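Local coordinates for putative uncharacterized protein PH0300 (Pyrococcus horikoshii, PDB 3VRH), which catalyses the ATP-dependent 2-thiolation of 5-methyluridine 54 in the T loop of tRNAs, a modification that stabilises these tRNAs in thermophiles, at residues H78-I83 / I107-E112; H25-F30 / V205-A210; D47-V52 / G71-C76. All coordinates share one frame; numbering follows the deposited sequence.

Overall arrangement
Strand 73-80 ties two of the contacts together, pairing through its first half with strand 49-53 in interaction 3 and through its last residues with the outermost strand 105-109 in interaction 1; both belong to the nucleotide-binding PP-loop domain. Their centres lie about 22 Å apart along one mixed sheet, within its parallel part. A bound bicine sits about 5 Å from the side chain of Val-52 in interaction 3 and about 8 Å from that of Ile-79, an ATP-binding residue in interaction 1. Interaction 2 stands apart, its centre about 30 Å from that of interaction 1 and 21 Å from that of interaction 3, and joins the zinc-bearing N-terminal module to the PP-loop domain.

Interaction 1 of 3, residues H78-I83 / I107-E112; sequences HINLGI and IVRIKE
Asn-80 and Ile-110 are set by their first torsions for different tasks at the end of this parallel strand pair. With CG of Asn-80 opposite its own nitrogen (chi1 177°), OD1 folds forward to accept the N-H of Gly-82 at 2.8 Å, an Asx turn, while ND2 lies 3.6 Å from CD of Arg-109. CG1 of Ile-110 stands anti to its carbonyl carbon (chi1 -80°), and CD1 packs 3.6 Å from CG2 of Ile-79. This belongs to the beta-alpha-beta unit of strand 73-80, helix 87-101 and strand 105-109. Val-108 is gripped through its N-H by the oxygen of His-78 and through its own O by the N-H of Asn-80; the Asn-80 carbonyl then takes the N-H of Ile-110, 2.9 Å away, at the start of helix 110-114. A water donates to Asn-80 OD1 and accepts from Lys-111 N, so two donors hold the amide oxygen. Glu-91 of the covering helix takes Asn-80 ND2 on one carboxylate oxygen and Arg-109 NH2 on the other. The buried amide thus has both ends satisfied, which probably fixes its rotation and the turn where the chain leaves the sheet, beside the ATP-binding Ile-79.

Interaction 2 of 3, residues H25-F30 / V205-A210; sequences HFKEYF and VAYALA. With ZN (zinc ion), chain B.
Phe-30 and Tyr-207 form the dense part of this helix crossing, their rings in an offset stack with centroids 4.5 Å apart and planes inclined by 21°. The overlap is displaced: CD1 of Phe-30 rides over one face of the tyrosine ring near its rim, while CB of Tyr-207 stands over the centre of the Phe-30 ring, 4.0 Å from its centroid, in a CH-pi contact. Both side chains have CG anti to the backbone nitrogen (chi1 -172° in each), which carries the rings out from their helices and into overlap. Phe-26 adds a second buried wedge, its CE2 3.7 Å from CB of Ala-206, with the backbone N of Tyr-207 at the ring edge. Here helix 23-40, whose first turn supplies a zinc ligand, meets helix 201-211 of the PP-loop domain, the axes of segments 25-30 and 205-210 crossing at -125°, 10.2 Å apart at closest. In that first turn, away from the crossing, His-25 ND1 binds the zinc ion at 2.2 Å, with Cys-3, Cys-6 and Cys-22 completing the site. An alanine in place of Phe-30 would probably leave one face of Tyr-207 without its stacking partner and open a gap beside Val-62 of helix 58-69. Packing is looser toward the partly exposed residues: CG of Lys-27 comes only to 4.2 Å from CB of Ala-210. The aliphatic part of that lysine crosses Tyr-207 at about a right angle, CG lying 3.8 Å from CE2, whereas its ammonium group forms a salt bridge with Glu-24. Beyond the stack, the hydroxyl of Tyr-207 is hydrogen-bonded to Glu-31.

Interaction 3 of 3, residues D47-V52 / G71-C76; sequences DERILV and GYNIEC
Arg-49 and Glu-75 form a salt bridge across two neighbouring parallel strands, NE giving a nearly straight bond (171°) to OE2 at 3.1 Å. Strands 49-53 and 73-80 are joined through helix 58-69 in a beta-alpha-beta crossover of the PP-loop domain. The carboxylate oxygen lies in the guanidinium plane, at its edge, yet the donor arrives from above the carboxylate plane; the two planes are turned 63° apart. Each group has a further partner: OE1 of Glu-75 is hydrogen-bonded to NE2 of His-106, and NH1 of Arg-49 to the carbonyl oxygen of Asn-146. Beneath the salt bridge the ladder runs on through the backbone: the N-H groups of Ile-50, Glu-75 and Val-52 are hydrogen-bonded to Asn-73 O, Ile-50 O and Glu-75 O, the last with N and O 2.9 Å apart. Next to this pairing, a water accepts from Asn-73 N and lies 2.6 Å from Glu-48 O. Asn-73 crosses Arg-49 obliquely, ND2 lying 3.7 Å from CG.

The face bearing Ile-50, Ile-74 and Val-52 is apolar, and Ala-64 of helix 58-69 touches both Ile-74 and Val-52. CG1 of Ile-74 sits between its backbone nitrogen and carbonyl carbon (chi1 64°), which leaves CG2 facing CB of Ile-50 at 3.9 Å. Farther out, the other end of Ile-50 packs on Tyr-72, with CD1 of the isoleucine 3.6 Å from CD2 of the ring.

Interaction 1 of 3, residues H78-I83 / I107-E112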
loop_
_atom_site.group_PDB
_atom_site.type_symbol
_atom_site.label_atom_id
_atom_site.label_comp_id
_atom_site.label_asym_id
_atom_site.label_seq_id
_atom_site.Cartn_x
_atom_site.Cartn_y
_atom_site.Cartn_z
ATOM N N HIS A 78 -10.811 -15.658 -27.631
ATOM C CA HIS A 78 -9.462 -16.008 -27.223
ATOM C C HIS A 78 -8.468 -15.290 -28.093
ATOM O O HIS A 78 -8.523 -15.393 -29.313
ATOM C CB HIS A 78 -9.213 -17.504 -27.331
ATOM C CG HIS A 78 -7.786 -17.884 -27.108
ATOM N ND1 HIS A 78 -7.191 -17.832 -25.866
ATOM C CD2 HIS A 78 -6.831 -18.308 -27.968
ATOM C CE1 HIS A 78 -5.929 -18.212 -25.970
ATOM N NE2 HIS A 78 -5.689 -18.514 -27.234
ATOM N N ILE A 79 -7.542 -14.576 -27.468
ATOM C CA ILE A 79 -6.551 -13.849 -28.230
ATOM C C ILE A 79 -5.228 -14.584 -28.132
ATOM O O ILE A 79 -4.568 -14.588 -27.087
ATOM C CB ILE A 79 -6.429 -12.391 -27.749
ATOM C CG1 ILE A 79 -7.754 -11.662 -27.987
ATOM C CG2 ILE A 79 -5.252 -11.676 -28.436
ATOM C CD1 ILE A 79 -7.885 -10.347 -27.214
ATOM N N ASN A 80 -4.876 -15.227 -29.244
ATOM C CA ASN A 80 -3.688 -16.047 -29.369
ATOM C C ASN A 80 -2.460 -15.138 -29.560
ATOM O O ASN A 80 -2.399 -14.351 -30.506
ATOM C CB ASN A 80 -3.905 -17.039 -30.529
ATOM C CG ASN A 80 -2.691 -17.916 -30.807
ATOM O OD1 ASN A 80 -1.551 -17.455 -30.794
ATOM N ND2 ASN A 80 -2.940 -19.192 -31.070
ATOM N N LEU A 81 -1.493 -15.249 -28.646
ATOM C CA LEU A 81 -0.370 -14.300 -28.577
ATOM C C LEU A 81 0.734 -14.597 -29.586
ATOM O O LEU A 81 1.647 -13.803 -29.765
ATOM C CB LEU A 81 0.208 -14.227 -27.157
ATOM C CG LEU A 81 -0.817 -13.995 -26.046
ATOM C CD1 LEU A 81 -0.124 -13.822 -24.682
ATOM C CD2 LEU A 81 -1.706 -12.797 -26.380
ATOM N N GLY A 82 0.648 -15.743 -30.247
ATOM C CA GLY A 82 1.584 -16.057 -31.312
ATOM C C GLY A 82 2.986 -16.441 -30.854
ATOM O O GLY A 82 3.979 -16.227 -31.562
ATOM N N ILE A 83 3.069 -17.022 -29.666
ATOM C CA ILE A 83 4.338 -17.521 -29.174
ATOM C C ILE A 83 4.540 -18.978 -29.591
ATOM O O ILE A 83 3.761 -19.863 -29.194
ATOM C CB ILE A 83 4.405 -17.418 -27.665
ATOM C CG1 ILE A 83 4.073 -15.984 -27.239
ATOM C CG2 ILE A 83 5.788 -17.850 -27.186
ATOM C CD1 ILE A 83 4.062 -15.771 -25.756
ATOM N N ILE A 107 -11.745 -16.589 -32.273
ATOM C CA ILE A 107 -10.307 -16.524 -32.098
ATOM C C ILE A 107 -9.653 -15.467 -32.972
ATOM O O ILE A 107 -9.908 -15.403 -34.183
ATOM C CB ILE A 107 -9.641 -17.882 -32.369
ATOM C CG1 ILE A 107 -10.313 -18.972 -31.534
ATOM C CG2 ILE A 107 -8.126 -17.797 -32.081
ATOM C CD1 ILE A 107 -9.998 -20.383 -31.983
ATOM N N VAL A 108 -8.824 -14.641 -32.332
ATOM C CA VAL A 108 -7.937 -13.711 -33.009
ATOM C C VAL A 108 -6.482 -14.098 -32.758
ATOM O O VAL A 108 -6.022 -14.158 -31.602
ATOM C CB VAL A 108 -8.148 -12.268 -32.516
ATOM C CG1 VAL A 108 -7.157 -11.314 -33.184
ATOM C CG2 VAL A 108 -9.573 -11.825 -32.780
ATOM N N ARG A 109 -5.756 -14.356 -33.837
ATOM C CA ARG A 109 -4.353 -14.705 -33.746
ATOM C C ARG A 109 -3.522 -13.464 -34.045
ATOM O O ARG A 109 -3.492 -12.976 -35.166
ATOM C CB ARG A 109 -4.026 -15.829 -34.719
ATOM C CG ARG A 109 -4.888 -17.059 -34.538
ATOM C CD ARG A 109 -4.028 -18.299 -34.422
ATOM N NE ARG A 109 -4.800 -19.518 -34.190
ATOM C CZ ARG A 109 -4.778 -20.583 -34.996
ATOM N NH1 ARG A 109 -4.025 -20.576 -36.091
ATOM N NH2 ARG A 109 -5.512 -21.659 -34.720
ATOM N N ILE A 110 -2.861 -12.940 -33.022
ATOM C CA ILE A 110 -2.104 -11.700 -33.148
ATOM C C ILE A 110 -1.047 -11.789 -34.245
ATOM O O ILE A 110 -0.888 -10.857 -35.031
ATOM C CB ILE A 110 -1.467 -11.327 -31.807
ATOM C CG1 ILE A 110 -2.524 -10.672 -30.904
ATOM C CG2 ILE A 110 -0.277 -10.430 -32.008
ATOM C CD1 ILE A 110 -2.014 -10.369 -29.482
ATOM N N LYS A 111 -0.354 -12.923 -34.303
ATOM C CA LYS A 111 0.703 -13.157 -35.288
ATOM C C LYS A 111 0.150 -13.165 -36.712
ATOM O O LYS A 111 0.822 -12.737 -37.640
ATOM C CB LYS A 111 1.384 -14.497 -35.016
ATOM C CG LYS A 111 2.888 -14.520 -35.277
ATOM C CD LYS A 111 3.231 -14.645 -36.747
ATOM C CE LYS A 111 4.736 -14.822 -36.926
ATOM N NZ LYS A 111 5.299 -15.826 -35.960
ATOM N N GLU A 112 -1.072 -13.662 -36.882
ATOM C CA GLU A 112 -1.694 -13.679 -38.201
ATOM C C GLU A 112 -2.105 -12.287 -38.697
ATOM O O GLU A 112 -1.841 -11.923 -39.832
ATOM C CB GLU A 112 -2.854 -14.680 -38.246
ATOM C CG GLU A 112 -2.364 -16.118 -38.120
ATOM C CD GLU A 112 -3.477 -17.162 -38.180
ATOM O OE1 GLU A 112 -4.646 -16.824 -38.497
ATOM O OE2 GLU A 112 -3.174 -18.341 -37.895
HETATM O O HOH W 1 -1.124 -15.461 -33.063
#

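Interaction 2 of 3, residues H25-F30 / V205-A210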
loop_
_atom_site.group_PDB
_atom_site.type_symbol
_atom_site.label_atom_id
_atom_site.label_comp_id
_atom_site.label_asym_id
_atom_site.label_seq_id
_atom_site.Cartn_x
_atom_site.Cartn_y
_atom_site.Cartn_z
ATOM N N HIS A 25 -22.530 -27.619 -2.626
ATOM C CA HIS A 25 -22.923 -26.426 -1.887
ATOM C C HIS A 25 -21.893 -25.315 -2.014
ATOM O O HIS A 25 -22.238 -24.139 -1.876
ATOM C CB HIS A 25 -23.245 -26.724 -0.414
ATOM C CG HIS A 25 -24.624 -27.258 -0.214
ATOM N ND1 HIS A 25 -24.864 -28.554 0.170
ATOM C CD2 HIS A 25 -25.838 -26.698 -0.421
ATOM C CE1 HIS A 25 -26.164 -28.769 0.228
ATOM N NE2 HIS A 25 -26.782 -27.658 -0.130
ATOM N N PHE A 26 -20.637 -25.682 -2.274
ATOM C CA PHE A 26 -19.633 -24.672 -2.587
ATOM C C PHE A 26 -19.917 -24.022 -3.942
ATOM O O PHE A 26 -19.861 -22.795 -4.072
ATOM C CB PHE A 26 -18.221 -25.260 -2.595
ATOM C CG PHE A 26 -17.204 -24.332 -3.181
ATOM C CD1 PHE A 26 -16.872 -23.145 -2.529
ATOM C CD2 PHE A 26 -16.600 -24.620 -4.395
ATOM C CE1 PHE A 26 -15.942 -22.274 -3.073
ATOM C CE2 PHE A 26 -15.669 -23.753 -4.948
ATOM C CZ PHE A 26 -15.339 -22.576 -4.288
ATOM N N LYS A 27 -20.205 -24.856 -4.949
ATOM C CA LYS A 27 -20.540 -24.370 -6.290
ATOM C C LYS A 27 -21.668 -23.360 -6.191
ATOM O O LYS A 27 -21.588 -22.255 -6.739
ATOM C CB LYS A 27 -20.936 -25.538 -7.203
ATOM C CG LYS A 27 -19.723 -26.252 -7.799
ATOM C CD LYS A 27 -20.013 -27.683 -8.277
ATOM C CE LYS A 27 -21.146 -27.765 -9.278
ATOM N NZ LYS A 27 -21.191 -29.124 -9.935
ATOM N N GLU A 28 -22.705 -23.747 -5.452
ATOM C CA GLU A 28 -23.871 -22.902 -5.219
ATOM C C GLU A 28 -23.506 -21.594 -4.521
ATOM O O GLU A 28 -23.921 -20.513 -4.952
ATOM C CB GLU A 28 -24.916 -23.676 -4.408
ATOM C CG GLU A 28 -26.125 -22.850 -4.014
ATOM C CD GLU A 28 -27.267 -23.687 -3.421
ATOM O OE1 GLU A 28 -27.046 -24.866 -3.057
ATOM O OE2 GLU A 28 -28.395 -23.153 -3.323
ATOM N N TYR A 29 -22.722 -21.686 -3.450
ATOM C CA TYR A 29 -22.238 -20.480 -2.777
ATOM C C TYR A 29 -21.493 -19.566 -3.759
ATOM O O TYR A 29 -21.703 -18.344 -3.786
ATOM C CB TYR A 29 -21.355 -20.858 -1.580
ATOM C CG TYR A 29 -20.318 -19.829 -1.184
ATOM C CD1 TYR A 29 -19.054 -19.840 -1.766
ATOM C CD2 TYR A 29 -20.591 -18.861 -0.218
ATOM C CE1 TYR A 29 -18.097 -18.909 -1.421
ATOM C CE2 TYR A 29 -19.634 -17.917 0.149
ATOM C CZ TYR A 29 -18.383 -17.952 -0.459
ATOM O OH TYR A 29 -17.404 -17.036 -0.136
ATOM N N PHE A 30 -20.650 -20.158 -4.595
ATOM C CA PHE A 30 -19.805 -19.354 -5.480
ATOM C C PHE A 30 -20.668 -18.650 -6.521
ATOM O O PHE A 30 -20.506 -17.451 -6.788
ATOM C CB PHE A 30 -18.764 -20.248 -6.152
ATOM C CG PHE A 30 -17.719 -19.506 -6.947
ATOM C CD1 PHE A 30 -17.928 -19.205 -8.280
ATOM C CD2 PHE A 30 -16.486 -19.174 -6.377
ATOM C CE1 PHE A 30 -16.959 -18.554 -9.025
ATOM C CE2 PHE A 30 -15.517 -18.515 -7.125
ATOM C CZ PHE A 30 -15.764 -18.211 -8.453
ATOM N N VAL A 205 -9.841 -21.087 -7.847
ATOM C CA VAL A 205 -9.178 -22.381 -7.996
ATOM C C VAL A 205 -10.106 -23.530 -7.598
ATOM O O VAL A 205 -10.290 -24.485 -8.365
ATOM C CB VAL A 205 -7.864 -22.475 -7.185
ATOM C CG1 VAL A 205 -7.358 -23.931 -7.153
ATOM C CG2 VAL A 205 -6.807 -21.556 -7.785
ATOM N N ALA A 206 -10.719 -23.428 -6.425
ATOM C CA ALA A 206 -11.605 -24.493 -5.970
ATOM C C ALA A 206 -12.817 -24.710 -6.897
ATOM O O ALA A 206 -13.286 -25.836 -7.090
ATOM C CB ALA A 206 -12.043 -24.243 -4.528
ATOM N N TYR A 207 -13.319 -23.633 -7.482
ATOM C CA TYR A 207 -14.483 -23.758 -8.334
ATOM C C TYR A 207 -14.147 -24.454 -9.647
ATOM O O TYR A 207 -14.844 -25.379 -10.050
ATOM C CB TYR A 207 -15.124 -22.401 -8.594
ATOM C CG TYR A 207 -16.442 -22.517 -9.317
ATOM C CD1 TYR A 207 -16.502 -22.473 -10.702
ATOM C CD2 TYR A 207 -17.624 -22.696 -8.614
ATOM C CE1 TYR A 207 -17.718 -22.593 -11.377
ATOM C CE2 TYR A 207 -18.840 -22.814 -9.270
ATOM C CZ TYR A 207 -18.884 -22.757 -10.654
ATOM O OH TYR A 207 -20.088 -22.873 -11.319
ATOM N N ALA A 208 -13.088 -24.004 -10.313
ATOM C CA ALA A 208 -12.618 -24.632 -11.545
ATOM C C ALA A 208 -12.433 -26.135 -11.392
ATOM O O ALA A 208 -12.820 -26.911 -12.249
ATOM C CB ALA A 208 -11.316 -24.013 -11.990
ATOM N N LEU A 209 -11.816 -26.537 -10.299
ATOM C CA LEU A 209 -11.523 -27.940 -10.081
ATOM C C LEU A 209 -12.818 -28.688 -9.831
ATOM O O LEU A 209 -12.973 -29.823 -10.271
ATOM C CB LEU A 209 -10.537 -28.099 -8.919
ATOM C CG LEU A 209 -9.290 -27.233 -9.194
ATOM C CD1 LEU A 209 -8.190 -27.359 -8.125
ATOM C CD2 LEU A 209 -8.741 -27.493 -10.620
ATOM N N ALA A 210 -13.759 -28.034 -9.156
ATOM C CA ALA A 210 -15.045 -28.660 -8.863
ATOM C C ALA A 210 -15.843 -28.914 -10.132
ATOM O O ALA A 210 -16.501 -29.934 -10.250
ATOM C CB ALA A 210 -15.848 -27.830 -7.877
HETATM ZN ZN ZN B . -23.500 -29.908 1.292
#

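Interaction 3 of 3, residues D47-V52 / G71-C76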
loop_
_atom_site.group_PDB
_atom_site.type_symbol
_atom_site.label_atom_id
_atom_site.label_comp_id
_atom_site.label_asym_id
_atom_site.label_seq_id
_atom_site.Cartn_x
_atom_site.Cartn_y
_atom_site.Cartn_z
ATOM N N ASP A 47 -30.436 -9.364 -20.660
ATOM C CA ASP A 47 -30.720 -9.086 -22.063
ATOM C C ASP A 47 -29.441 -8.756 -22.837
ATOM O O ASP A 47 -29.433 -8.774 -24.072
ATOM C CB ASP A 47 -31.697 -7.917 -22.173
ATOM C CG ASP A 47 -31.148 -6.646 -21.531
ATOM O OD1 ASP A 47 -31.113 -6.586 -20.278
ATOM O OD2 ASP A 47 -30.739 -5.716 -22.270
ATOM N N GLU A 48 -28.367 -8.455 -22.110
ATOM C CA GLU A 48 -27.116 -8.006 -22.728
ATOM C C GLU A 48 -26.357 -9.121 -23.463
ATOM O O GLU A 48 -26.390 -10.288 -23.066
ATOM C CB GLU A 48 -26.203 -7.364 -21.684
ATOM C CG GLU A 48 -26.444 -5.890 -21.462
ATOM C CD GLU A 48 -25.647 -5.337 -20.294
ATOM O OE1 GLU A 48 -25.671 -5.940 -19.198
ATOM O OE2 GLU A 48 -24.999 -4.290 -20.472
ATOM N N ARG A 49 -25.697 -8.751 -24.556
ATOM C CA ARG A 49 -24.805 -9.671 -25.244
ATOM C C ARG A 49 -23.402 -9.471 -24.684
ATOM O O ARG A 49 -22.799 -8.423 -24.845
ATOM C CB ARG A 49 -24.839 -9.450 -26.755
ATOM C CG ARG A 49 -24.091 -10.525 -27.532
ATOM C CD ARG A 49 -24.772 -10.858 -28.855
ATOM N NE ARG A 49 -23.813 -11.343 -29.845
ATOM C CZ ARG A 49 -23.185 -10.554 -30.714
ATOM N NH1 ARG A 49 -23.425 -9.245 -30.708
ATOM N NH2 ARG A 49 -22.318 -11.068 -31.585
ATOM N N ILE A 50 -22.896 -10.484 -24.003
ATOM C CA ILE A 50 -21.666 -10.323 -23.243
ATOM C C ILE A 50 -20.504 -11.088 -23.858
ATOM O O ILE A 50 -20.647 -12.241 -24.264
ATOM C CB ILE A 50 -21.875 -10.777 -21.805
ATOM C CG1 ILE A 50 -23.122 -10.086 -21.238
ATOM C CG2 ILE A 50 -20.628 -10.489 -20.981
ATOM C CD1 ILE A 50 -23.850 -10.876 -20.152
ATOM N N LEU A 51 -19.352 -10.432 -23.927
ATOM C CA LEU A 51 -18.150 -11.062 -24.441
ATOM C C LEU A 51 -17.188 -11.360 -23.290
ATOM O O LEU A 51 -16.915 -10.477 -22.474
ATOM C CB LEU A 51 -17.478 -10.137 -25.451
ATOM C CG LEU A 51 -16.184 -10.703 -26.037
ATOM C CD1 LEU A 51 -16.507 -11.864 -26.962
ATOM C CD2 LEU A 51 -15.335 -9.640 -26.739
ATOM N N VAL A 52 -16.693 -12.595 -23.204
ATOM C CA VAL A 52 -15.675 -12.934 -22.192
ATOM C C VAL A 52 -14.363 -13.279 -22.891
ATOM O O VAL A 52 -14.317 -14.154 -23.769
ATOM C CB VAL A 52 -16.099 -14.105 -21.277
ATOM C CG1 VAL A 52 -15.010 -14.398 -20.241
ATOM C CG2 VAL A 52 -17.415 -13.794 -20.585
ATOM N N GLY A 71 -27.215 -17.975 -16.641
ATOM C CA GLY A 71 -28.207 -17.692 -17.658
ATOM C C GLY A 71 -27.951 -16.465 -18.508
ATOM O O GLY A 71 -28.863 -15.970 -19.158
ATOM N N TYR A 72 -26.716 -15.971 -18.521
ATOM C CA TYR A 72 -26.382 -14.816 -19.341
ATOM C C TYR A 72 -26.084 -15.197 -20.780
ATOM O O TYR A 72 -25.787 -16.353 -21.073
ATOM C CB TYR A 72 -25.211 -14.032 -18.727
ATOM C CG TYR A 72 -25.637 -13.299 -17.485
ATOM C CD1 TYR A 72 -25.636 -13.934 -16.256
ATOM C CD2 TYR A 72 -26.079 -11.987 -17.549
ATOM C CE1 TYR A 72 -26.047 -13.274 -15.109
ATOM C CE2 TYR A 72 -26.496 -11.320 -16.417
ATOM C CZ TYR A 72 -26.482 -11.969 -15.197
ATOM O OH TYR A 72 -26.898 -11.323 -14.058
ATOM N N ASN A 73 -26.174 -14.222 -21.678
ATOM C CA ASN A 73 -25.899 -14.460 -23.091
ATOM C C ASN A 73 -24.424 -14.200 -23.391
ATOM O O ASN A 73 -24.023 -13.070 -23.657
ATOM C CB ASN A 73 -26.796 -13.582 -23.980
ATOM C CG ASN A 73 -26.454 -13.706 -25.453
ATOM O OD1 ASN A 73 -25.858 -14.696 -25.882
ATOM N ND2 ASN A 73 -26.822 -12.697 -26.236
ATOM N N ILE A 74 -23.609 -15.245 -23.349
ATOM C CA ILE A 74 -22.181 -14.997 -23.447
ATOM C C ILE A 74 -21.533 -15.673 -24.644
ATOM O O ILE A 74 -21.875 -16.799 -25.002
ATOM C CB ILE A 74 -21.440 -15.379 -22.150
ATOM C CG1 ILE A 74 -21.551 -16.875 -21.901
ATOM C CG2 ILE A 74 -21.993 -14.608 -20.941
ATOM C CD1 ILE A 74 -20.246 -17.491 -21.501
ATOM N N GLU A 75 -20.614 -14.955 -25.274
ATOM C CA GLU A 75 -19.728 -15.536 -26.273
ATOM C C GLU A 75 -18.311 -15.266 -25.782
ATOM O O GLU A 75 -18.104 -14.364 -24.963
ATOM C CB GLU A 75 -19.983 -14.929 -27.659
ATOM C CG GLU A 75 -21.459 -15.096 -28.116
ATOM C CD GLU A 75 -21.739 -14.602 -29.534
ATOM O OE1 GLU A 75 -20.801 -14.529 -30.351
ATOM O OE2 GLU A 75 -22.913 -14.292 -29.834
ATOM N N CYS A 76 -17.348 -16.050 -26.253
ATOM C CA CYS A 76 -15.988 -15.916 -25.769
ATOM C C CYS A 76 -15.036 -15.559 -26.881
ATOM O O CYS A 76 -15.263 -15.905 -28.048
ATOM C CB CYS A 76 -15.540 -17.193 -25.074
ATOM S SG CYS A 76 -16.651 -17.668 -23.754
HETATM O O HOH W 2 -27.060 -11.613 -20.941
#